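Local coordinates for heat shock protein 16 (Schizosaccharomyces pombe, PDB 3W1Z), which assembles into a 16-subunit small heat shock protein and probably acts as a chaperone that binds unfolded proteins under stress, at residues 64-69 and 113-118. Numbering follows the deposited sequence.
Sequences VHYDSG and DRIEAN
Tyr-66 against Ile-115 and Val-64 against Ala-117 form a buried, apolar contact between two facing sheets, made from strand 62-67 of one and, on the other side, from Ile-115, just before strand 116-120, and Ala-117 within it. The backbones stay well separated, 7.8 Å between CA of Val-64 and CA of Ala-117, and side chains bridge the gap. The main element is a CH-pi contact: the CD1 methyl of Ile-115 lies over one face of the Tyr-66 ring, 3.9 Å from its centroid and 29° off the normal. It sits toward the root of the ring, 3.5 Å from CG of Tyr-66. The extended end of Ile-115 (chi2 178°) carries its CD1 out to the ring, and the two side chains cross at about a right angle. Such sheet-to-sheet packing characterises the beta-sandwich of the alpha-crystallin domain. Farther along, the touch is looser, with CG2 of Val-64 4.5 Å from CB of Ala-117. Leu-128 of strand 123-129 packs on both Tyr-66 and Ile-115, as does Ile-110. From a neighbouring subunit, Ile-142 meets Val-64 and Ile-140 meets Ile-115, while a strand of that subunit pairs antiparallel with His-65 and Tyr-66, carrying the sheet across the interface.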
# COMPACT_ATOMS: atom_id res chain seq x y z
N VAL B 64 34.81 -6.72 -15.47
CA VAL B 64 33.81 -5.75 -15.91
C VAL B 64 33.46 -6.02 -17.36
O VAL B 64 34.35 -6.05 -18.21
CB VAL B 64 34.36 -4.32 -15.81
CG1 VAL B 64 33.36 -3.32 -16.38
CG2 VAL B 64 34.71 -3.97 -14.37
N HIS B 65 32.19 -6.24 -17.65
CA HIS B 65 31.78 -6.35 -19.05
C HIS B 65 30.53 -5.54 -19.37
O HIS B 65 29.75 -5.18 -18.48
CB HIS B 65 31.64 -7.81 -19.50
CG HIS B 65 30.51 -8.55 -18.86
ND1 HIS B 65 30.70 -9.62 -18.01
CD2 HIS B 65 29.17 -8.40 -18.98
CE1 HIS B 65 29.53 -10.08 -17.62
NE2 HIS B 65 28.58 -9.36 -18.19
N TYR B 66 30.34 -5.25 -20.65
CA TYR B 66 29.22 -4.45 -21.12
C TYR B 66 28.52 -5.15 -22.28
O TYR B 66 29.15 -5.51 -23.27
CB TYR B 66 29.72 -3.07 -21.56
CG TYR B 66 28.64 -2.15 -22.08
CD1 TYR B 66 28.03 -1.22 -21.25
CD2 TYR B 66 28.24 -2.20 -23.41
CE1 TYR B 66 27.05 -0.38 -21.72
CE2 TYR B 66 27.25 -1.37 -23.89
CZ TYR B 66 26.66 -0.46 -23.04
OH TYR B 66 25.68 0.37 -23.53
N ASP B 67 27.21 -5.37 -22.13
CA ASP B 67 26.43 -5.94 -23.22
C ASP B 67 25.09 -5.22 -23.39
O ASP B 67 24.27 -5.21 -22.46
CB ASP B 67 26.19 -7.44 -22.97
CG ASP B 67 25.54 -8.13 -24.16
OD1 ASP B 67 25.59 -7.57 -25.27
OD2 ASP B 67 24.99 -9.23 -23.97
N SER B 68 24.89 -4.63 -24.56
CA SER B 68 23.63 -3.99 -24.95
C SER B 68 22.98 -3.14 -23.86
O SER B 68 21.88 -3.45 -23.41
CB SER B 68 22.64 -5.04 -25.46
OG SER B 68 22.31 -5.97 -24.44
N GLY B 69 23.65 -2.07 -23.46
CA GLY B 69 23.09 -1.15 -22.49
C GLY B 69 23.12 -1.60 -21.04
O GLY B 69 22.57 -0.93 -20.17
N ASP B 113 33.38 0.62 -27.11
CA ASP B 113 34.80 0.34 -27.27
C ASP B 113 35.68 1.38 -26.57
O ASP B 113 36.89 1.19 -26.44
CB ASP B 113 35.15 0.24 -28.76
CG ASP B 113 34.42 -0.89 -29.45
OD1 ASP B 113 35.00 -1.99 -29.58
OD2 ASP B 113 33.25 -0.69 -29.85
N ARG B 114 35.08 2.48 -26.13
CA ARG B 114 35.80 3.48 -25.35
C ARG B 114 35.61 3.34 -23.84
O ARG B 114 36.10 4.16 -23.07
CB ARG B 114 35.45 4.90 -25.81
CG ARG B 114 36.33 5.42 -26.95
CD ARG B 114 35.84 4.92 -28.30
NE ARG B 114 36.90 4.33 -29.10
CZ ARG B 114 36.75 3.90 -30.35
NH1 ARG B 114 35.56 4.00 -30.94
NH2 ARG B 114 37.77 3.37 -31.00
N ILE B 115 34.88 2.30 -23.42
CA ILE B 115 34.71 2.02 -22.00
C ILE B 115 36.03 1.59 -21.37
O ILE B 115 36.69 0.67 -21.86
CB ILE B 115 33.66 0.91 -21.76
CG1 ILE B 115 32.28 1.35 -22.26
CG2 ILE B 115 33.59 0.56 -20.28
CD1 ILE B 115 31.23 0.27 -22.09
N GLU B 116 36.40 2.25 -20.28
CA GLU B 116 37.63 1.91 -19.56
C GLU B 116 37.40 1.88 -18.05
O GLU B 116 36.53 2.58 -17.53
CB GLU B 116 38.75 2.89 -19.93
CG GLU B 116 38.33 4.35 -19.90
CD GLU B 116 39.34 5.26 -20.57
OE1 GLU B 116 40.30 4.74 -21.19
OE2 GLU B 116 39.18 6.49 -20.48
N ALA B 117 38.16 1.04 -17.35
CA ALA B 117 37.95 0.84 -15.91
C ALA B 117 39.26 0.92 -15.12
O ALA B 117 40.25 0.28 -15.47
CB ALA B 117 37.25 -0.50 -15.67
N ASN B 118 39.23 1.69 -14.03
CA ASN B 118 40.40 1.86 -13.17
C ASN B 118 40.12 1.37 -11.75
O ASN B 118 39.19 1.84 -11.11
CB ASN B 118 40.81 3.33 -13.13
CG ASN B 118 40.87 3.95 -14.51
OD1 ASN B 118 39.85 4.39 -15.05
ND2 ASN B 118 42.06 4.01 -15.09